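Local coordinates for protein chloramphenicol acetyltransferase (Aliivibrio fischeri, PDB 6PXA) that probably transfers the acetyl group of acetyl-CoA to the 3-hydroxyl of chloramphenicol, and is captured here with bound taurocholic acid, at residues L71-F76 with A83-A88; P160-V163 with V169-K172. All blocks are in the same frame, centred on the assembly; numbering follows the deposited sequence.

Overall arrangement
The fold is a left-handed beta-helix, the hexapeptide-repeat architecture, in a protein that assembles as a trimer. Coming from the N terminus, the chain runs through strand 71-73, turns through strand 78-80 and reaches strand 84-86; interaction 1 closes this loop across the interior of the helix and ties together two of the three sheets of its wall, both parallel, near the centre of the chain. Further coils follow. After strand 153-154, interaction 2 closes a second, shorter loop, a hairpin of strands 162-165 and 169-173 at the edge of the remaining sheet. The loops are in series, neither enclosing nor crossing the other; the centres of interactions 1 and 2 lie about 18 Å apart.

Interaction 1 of 2, residues L71-F76 with A83-A88; sequences LRIGKF and ATFMMA
Inside the left-handed beta-helix of this hexapeptide-repeat acyltransferase, Leu71 and Ile73 of strand 71-73 meet Phe85 and Met87, which come from strand 84-86 and the residue just after it. The two strands belong to different parallel sheets of the helix wall, and their side chains fill the space between them by apolar packing alone. Leu71 has the largest share of the contact. Its CG stands anti to the backbone N (chi1 166°), and the two methyls of its fork reach the start of the Phe85 ring: CD1 lies 3.9 Å from Phe85 CD1, while CD2 sits 4.1 Å from Phe85 CG. The leucine and phenylalanine side chains cross at about a right angle, with the methyls approaching the ring obliquely. At the far end of the same ring, Ile73 CD1 comes within 4.3 Å of Phe85 CZ, so the two residues on one side of strand 71-73 share the length of the phenyl group. Neighbouring coils continue the packing: Phe85 also touches Val124 and Ile136, and both Leu71 and Met87 rest on Val47 of strand 47-48 and Thr122 of strand 122-124. Between Leu71 and Ile73, Arg72 projects to the other side of its strand and forms a salt bridge with Asp121. Met87 approaches the beginning of strand 71-73, its chain folded at chi2 (-52°) and chi3 (-73°); this bend carries the terminal methyl back to the leucine backbone, with Met87 CE 3.7 Å from Leu71 N and 3.8 Å from Leu71 CB.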
ATOM      1  N   LEU B  71       2.850  11.767  18.900  1.00 34.16           N
ATOM      2  CA  LEU B  71       1.916  10.688  18.585  1.00 35.10           C
ATOM      3  C   LEU B  71       1.336  10.171  19.903  1.00 38.86           C
ATOM      4  O   LEU B  71       2.065   9.639  20.743  1.00 43.13           O
ATOM      5  CB  LEU B  71       2.614   9.569  17.807  1.00 39.89           C
ATOM      6  CG  LEU B  71       1.806   8.268  17.723  1.00 37.30           C
ATOM      7  CD1 LEU B  71       0.518   8.487  16.944  1.00 35.79           C
ATOM      8  CD2 LEU B  71       2.623   7.118  17.143  1.00 40.26           C
ATOM      9  N   ARG B  72       0.030  10.330  20.094  1.00 35.96           N
ATOM     10  CA  ARG B  72      -0.617   9.922  21.333  1.00 41.69           C
ATOM     11  C   ARG B  72      -1.659   8.854  21.016  1.00 43.93           C
ATOM     12  O   ARG B  72      -2.546   9.074  20.184  1.00 47.22           O
ATOM     13  CB  ARG B  72      -1.253  11.120  22.042  1.00 41.42           C
ATOM     14  CG  ARG B  72      -0.372  12.341  22.133  1.00 43.30           C
ATOM     15  CD  ARG B  72      -1.012  13.344  23.119  1.00 54.63           C
ATOM     16  NE  ARG B  72      -1.191  14.681  22.556  1.00 63.84           N
ATOM     17  CZ  ARG B  72      -2.249  15.463  22.802  1.00 67.91           C
ATOM     18  NH1 ARG B  72      -2.335  16.668  22.252  1.00 63.63           N
ATOM     19  NH2 ARG B  72      -3.238  15.035  23.581  1.00 69.14           N
ATOM     20  N   ILE B  73      -1.543   7.701  21.673  1.00 41.66           N
ATOM     21  CA  ILE B  73      -2.425   6.560  21.449  1.00 42.90           C
ATOM     22  C   ILE B  73      -3.085   6.200  22.775  1.00 47.54           C
ATOM     23  O   ILE B  73      -2.442   6.228  23.835  1.00 44.75           O
ATOM     24  CB  ILE B  73      -1.650   5.363  20.864  1.00 42.25           C
ATOM     25  CG1 ILE B  73      -1.151   5.696  19.451  1.00 40.67           C
ATOM     26  CG2 ILE B  73      -2.518   4.127  20.843  1.00 41.46           C
ATOM     27  CD1 ILE B  73      -0.092   4.731  18.908  1.00 40.55           C
ATOM     28  N   GLY B  74      -4.385   5.924  22.714  1.00 43.12           N
ATOM     29  CA  GLY B  74      -5.177   5.680  23.893  1.00 44.93           C
ATOM     30  C   GLY B  74      -4.997   4.276  24.418  1.00 46.12           C
ATOM     31  O   GLY B  74      -3.998   3.602  24.161  1.00 44.81           O
ATOM     32  N   LYS B  75      -5.971   3.861  25.220  1.00 49.47           N
ATOM     33  CA  LYS B  75      -6.009   2.541  25.820  1.00 44.04           C
ATOM     34  C   LYS B  75      -6.812   1.590  24.946  1.00 47.19           C
ATOM     35  O   LYS B  75      -7.721   2.003  24.220  1.00 45.81           O
ATOM     36  CB  LYS B  75      -6.644   2.603  27.205  1.00 42.36           C
ATOM     37  CG  LYS B  75      -5.954   3.561  28.165  1.00 43.76           C
ATOM     38  CD  LYS B  75      -6.817   3.784  29.392  1.00 49.98           C
ATOM     39  CE  LYS B  75      -6.178   4.721  30.370  1.00 59.75           C
ATOM     40  NZ  LYS B  75      -7.032   4.858  31.602  1.00 64.06           N
ATOM     41  N   PHE B  76      -6.470   0.306  25.032  1.00 48.06           N
ATOM     42  CA  PHE B  76      -7.286  -0.749  24.446  1.00 47.91           C
ATOM     43  C   PHE B  76      -7.353  -0.643  22.927  1.00 43.36           C
ATOM     44  O   PHE B  76      -8.382  -0.961  22.316  1.00 39.74           O
ATOM     45  CB  PHE B  76      -8.684  -0.729  25.050  1.00 40.69           C
ATOM     46  CG  PHE B  76      -8.714  -1.140  26.497  1.00 53.51           C
ATOM     47  CD1 PHE B  76      -8.368  -2.418  26.866  1.00 47.94           C
ATOM     48  CD2 PHE B  76      -9.061  -0.239  27.492  1.00 58.32           C
ATOM     49  CE1 PHE B  76      -8.389  -2.809  28.208  1.00 46.70           C
ATOM     50  CE2 PHE B  76      -9.091  -0.631  28.835  1.00 57.99           C
ATOM     51  CZ  PHE B  76      -8.748  -1.910  29.185  1.00 51.69           C
ATOM     52  N   ALA B  83       0.503  -1.090   9.886  1.00 33.10           N
ATOM     53  CA  ALA B  83      -0.119   0.209  10.079  1.00 40.15           C
ATOM     54  C   ALA B  83       0.964   1.272  10.297  1.00 36.37           C
ATOM     55  O   ALA B  83       2.018   1.004  10.879  1.00 36.66           O
ATOM     56  CB  ALA B  83      -1.097   0.156  11.255  1.00 40.73           C
ATOM     57  N   THR B  84       0.744   2.457   9.747  1.00 37.11           N
ATOM     58  CA  THR B  84       1.791   3.468   9.660  1.00 34.97           C
ATOM     59  C   THR B  84       1.264   4.808  10.146  1.00 33.41           C
ATOM     60  O   THR B  84       0.188   5.258   9.716  1.00 33.37           O
ATOM     61  CB  THR B  84       2.316   3.594   8.219  1.00 39.34           C
ATOM     62  OG1 THR B  84       2.932   2.355   7.832  1.00 40.24           O
ATOM     63  CG2 THR B  84       3.357   4.692   8.134  1.00 53.17           C
ATOM     64  N   PHE B  85       2.013   5.425  11.061  1.00 35.61           N
ATOM     65  CA  PHE B  85       1.780   6.792  11.525  1.00 34.24           C
ATOM     66  C   PHE B  85       2.842   7.702  10.920  1.00 30.12           C
ATOM     67  O   PHE B  85       4.037   7.577  11.221  1.00 32.08           O
ATOM     68  CB  PHE B  85       1.796   6.854  13.049  1.00 34.71           C
ATOM     69  CG  PHE B  85       0.754   5.967  13.674  1.00 36.17           C
ATOM     70  CD1 PHE B  85      -0.548   6.422  13.839  1.00 33.82           C
ATOM     71  CD2 PHE B  85       1.066   4.669  14.048  1.00 37.87           C
ATOM     72  CE1 PHE B  85      -1.515   5.597  14.392  1.00 36.94           C
ATOM     73  CE2 PHE B  85       0.106   3.834  14.597  1.00 41.15           C
ATOM     74  CZ  PHE B  85      -1.195   4.315  14.773  1.00 40.55           C
ATOM     75  N   MET B  86       2.414   8.604  10.059  1.00 28.53           N
ATOM     76  CA  MET B  86       3.361   9.516   9.425  1.00 31.12           C
ATOM     77  C   MET B  86       3.528  10.751  10.300  1.00 33.65           C
ATOM     78  O   MET B  86       2.556  11.473  10.542  1.00 32.53           O
ATOM     79  CB  MET B  86       2.883   9.893   8.030  1.00 32.27           C
ATOM     80  CG  MET B  86       2.771   8.655   7.096  1.00 34.56           C
ATOM     81  SD  MET B  86       4.307   7.924   6.579  1.00 38.81           S
ATOM     82  CE  MET B  86       4.744   9.078   5.268  1.00 40.55           C
ATOM     83  N   MET B  87       4.748  10.985  10.785  1.00 32.93           N
ATOM     84  CA  MET B  87       4.981  12.131  11.642  1.00 32.02           C
ATOM     85  C   MET B  87       5.759  13.169  10.842  1.00 39.76           C
ATOM     86  O   MET B  87       5.911  13.034   9.624  1.00 38.00           O
ATOM     87  CB  MET B  87       5.670  11.685  12.926  1.00 34.57           C
ATOM     88  CG  MET B  87       4.864  10.620  13.736  1.00 34.64           C
ATOM     89  SD  MET B  87       3.146  11.084  14.066  1.00 36.94           S
ATOM     90  CE  MET B  87       3.381  12.366  15.332  1.00 32.99           C
ATOM     91  N   ALA B  88       6.216  14.226  11.535  1.00 41.53           N
ATOM     92  CA  ALA B  88       7.042  15.304  10.979  1.00 37.04           C
ATOM     93  C   ALA B  88       6.289  16.199  10.000  1.00 36.70           C
ATOM     94  O   ALA B  88       6.910  16.836   9.137  1.00 42.65           O
ATOM     95  CB  ALA B  88       8.318  14.764  10.316  1.00 39.40           C
TER

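Interaction 2 of 2, residues P160-V163 with V169-K172; sequences PYSV and VVVK
Val163 meets the returning strand with both branches of its side chain. Its CB lies 3.7 Å from Lys172 O. From there CG1, turned to the side opposite its own backbone N (chi1 -175°), reaches Val171 CG2 at 3.7 Å, the two valines crossing obliquely. The other methyl, CG2, lies alongside the root of the lysine chain, 3.8 Å from Lys172 CG; the two side chains point the same way before the lysine leads off from the contact. The valine backbone is held at both polar atoms. Val163 N donates to Lys172 O at 2.9 Å, with an N-H...O angle of 163°. Val163 O accepts from Val171 N at 2.8 Å, at a slightly more bent 157°. The same carbonyl oxygen also receives a CA-H...O contact from Val170 CA at 3.3 Å. On the preceding residue, Ser162 OG touches Val170 CG1 at 4.0 Å. Earlier in the segment, Tyr161 turns instead to helix 177-186, packing on Ile180, Leu183 and Leu184. The bonded backbones belong to an antiparallel beta hairpin, strands 162-165 and 169-173, that adds an antiparallel strand, the outermost within this chain, to a sheet of the left-handed beta-helix just ahead of the C-terminal helices.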
ATOM      1  N   PRO B 160     -15.895   9.532  16.597  1.00 43.08           N
ATOM      2  CA  PRO B 160     -15.962   8.335  17.445  1.00 40.94           C
ATOM      3  C   PRO B 160     -16.909   7.284  16.889  1.00 41.69           C
ATOM      4  O   PRO B 160     -18.025   7.587  16.455  1.00 38.68           O
ATOM      5  CB  PRO B 160     -16.476   8.879  18.783  1.00 37.95           C
ATOM      6  CG  PRO B 160     -16.175  10.320  18.763  1.00 41.26           C
ATOM      7  CD  PRO B 160     -16.187  10.763  17.340  1.00 38.60           C
ATOM      8  N   TYR B 161     -16.458   6.029  16.952  1.00 46.55           N
ATOM      9  CA  TYR B 161     -17.237   4.853  16.555  1.00 45.97           C
ATOM     10  C   TYR B 161     -17.585   4.855  15.071  1.00 48.01           C
ATOM     11  O   TYR B 161     -18.519   4.152  14.647  1.00 46.43           O
ATOM     12  CB  TYR B 161     -18.491   4.715  17.418  1.00 44.07           C
ATOM     13  CG  TYR B 161     -18.125   4.339  18.829  1.00 47.61           C
ATOM     14  CD1 TYR B 161     -17.886   3.016  19.176  1.00 45.05           C
ATOM     15  CD2 TYR B 161     -17.964   5.316  19.800  1.00 50.35           C
ATOM     16  CE1 TYR B 161     -17.526   2.671  20.463  1.00 42.87           C
ATOM     17  CE2 TYR B 161     -17.600   4.991  21.083  1.00 52.86           C
ATOM     18  CZ  TYR B 161     -17.378   3.674  21.406  1.00 50.14           C
ATOM     19  OH  TYR B 161     -17.013   3.383  22.685  1.00 47.69           O
ATOM     20  N   SER B 162     -16.844   5.636  14.284  1.00 43.04           N
ATOM     21  CA  SER B 162     -16.907   5.564  12.833  1.00 43.62           C
ATOM     22  C   SER B 162     -16.089   4.385  12.298  1.00 40.63           C
ATOM     23  O   SER B 162     -15.056   3.999  12.864  1.00 38.41           O
ATOM     24  CB  SER B 162     -16.388   6.877  12.225  1.00 45.53           C
ATOM     25  OG  SER B 162     -17.347   7.913  12.341  1.00 61.73           O
ATOM     26  N   VAL B 163     -16.539   3.833  11.169  1.00 38.12           N
ATOM     27  CA  VAL B 163     -15.759   2.878  10.383  1.00 35.39           C
ATOM     28  C   VAL B 163     -15.337   3.560   9.086  1.00 36.28           C
ATOM     29  O   VAL B 163     -16.188   4.022   8.316  1.00 39.92           O
ATOM     30  CB  VAL B 163     -16.566   1.605  10.086  1.00 36.56           C
ATOM     31  CG1 VAL B 163     -15.698   0.558   9.362  1.00 39.62           C
ATOM     32  CG2 VAL B 163     -17.170   1.062  11.355  1.00 38.08           C
ATOM     33  N   VAL B 169     -13.285   7.274   3.561  1.00 36.30           N
ATOM     34  CA  VAL B 169     -14.685   6.940   3.322  1.00 36.41           C
ATOM     35  C   VAL B 169     -15.261   6.366   4.610  1.00 41.79           C
ATOM     36  O   VAL B 169     -14.845   5.298   5.070  1.00 39.59           O
ATOM     37  CB  VAL B 169     -14.862   5.954   2.156  1.00 34.61           C
ATOM     38  CG1 VAL B 169     -16.351   5.735   1.934  1.00 39.21           C
ATOM     39  CG2 VAL B 169     -14.210   6.517   0.890  1.00 36.37           C
ATOM     40  N   VAL B 170     -16.208   7.090   5.195  1.00 45.69           N
ATOM     41  CA  VAL B 170     -16.940   6.626   6.366  1.00 46.30           C
ATOM     42  C   VAL B 170     -18.061   5.711   5.873  1.00 38.73           C
ATOM     43  O   VAL B 170     -19.019   6.169   5.248  1.00 39.08           O
ATOM     44  CB  VAL B 170     -17.500   7.808   7.167  1.00 49.85           C
ATOM     45  CG1 VAL B 170     -18.140   7.327   8.468  1.00 51.22           C
ATOM     46  CG2 VAL B 170     -16.404   8.844   7.408  1.00 46.19           C
ATOM     47  N   VAL B 171     -17.969   4.420   6.176  1.00 40.45           N
ATOM     48  CA  VAL B 171     -18.945   3.480   5.624  1.00 49.10           C
ATOM     49  C   VAL B 171     -20.096   3.188   6.572  1.00 51.13           C
ATOM     50  O   VAL B 171     -21.157   2.728   6.110  1.00 44.93           O
ATOM     51  CB  VAL B 171     -18.284   2.153   5.191  1.00 50.17           C
ATOM     52  CG1 VAL B 171     -17.135   2.423   4.249  1.00 44.54           C
ATOM     53  CG2 VAL B 171     -17.817   1.369   6.406  1.00 52.87           C
ATOM     54  N   LYS B 172     -19.927   3.427   7.870  1.00 50.57           N
ATOM     55  CA  LYS B 172     -20.993   3.282   8.857  1.00 51.61           C
ATOM     56  C   LYS B 172     -20.479   3.778  10.200  1.00 47.11           C
ATOM     57  O   LYS B 172     -19.283   4.029  10.386  1.00 43.71           O
ATOM     58  CB  LYS B 172     -21.468   1.843   9.006  1.00 53.02           C
ATOM     59  CG  LYS B 172     -20.381   0.865   9.406  1.00 54.12           C
ATOM     60  CD  LYS B 172     -20.976  -0.515   9.668  1.00 62.04           C
ATOM     61  CE  LYS B 172     -22.006  -0.437  10.793  1.00 66.58           C
ATOM     62  NZ  LYS B 172     -22.321  -1.762  11.392  1.00 67.80           N
TER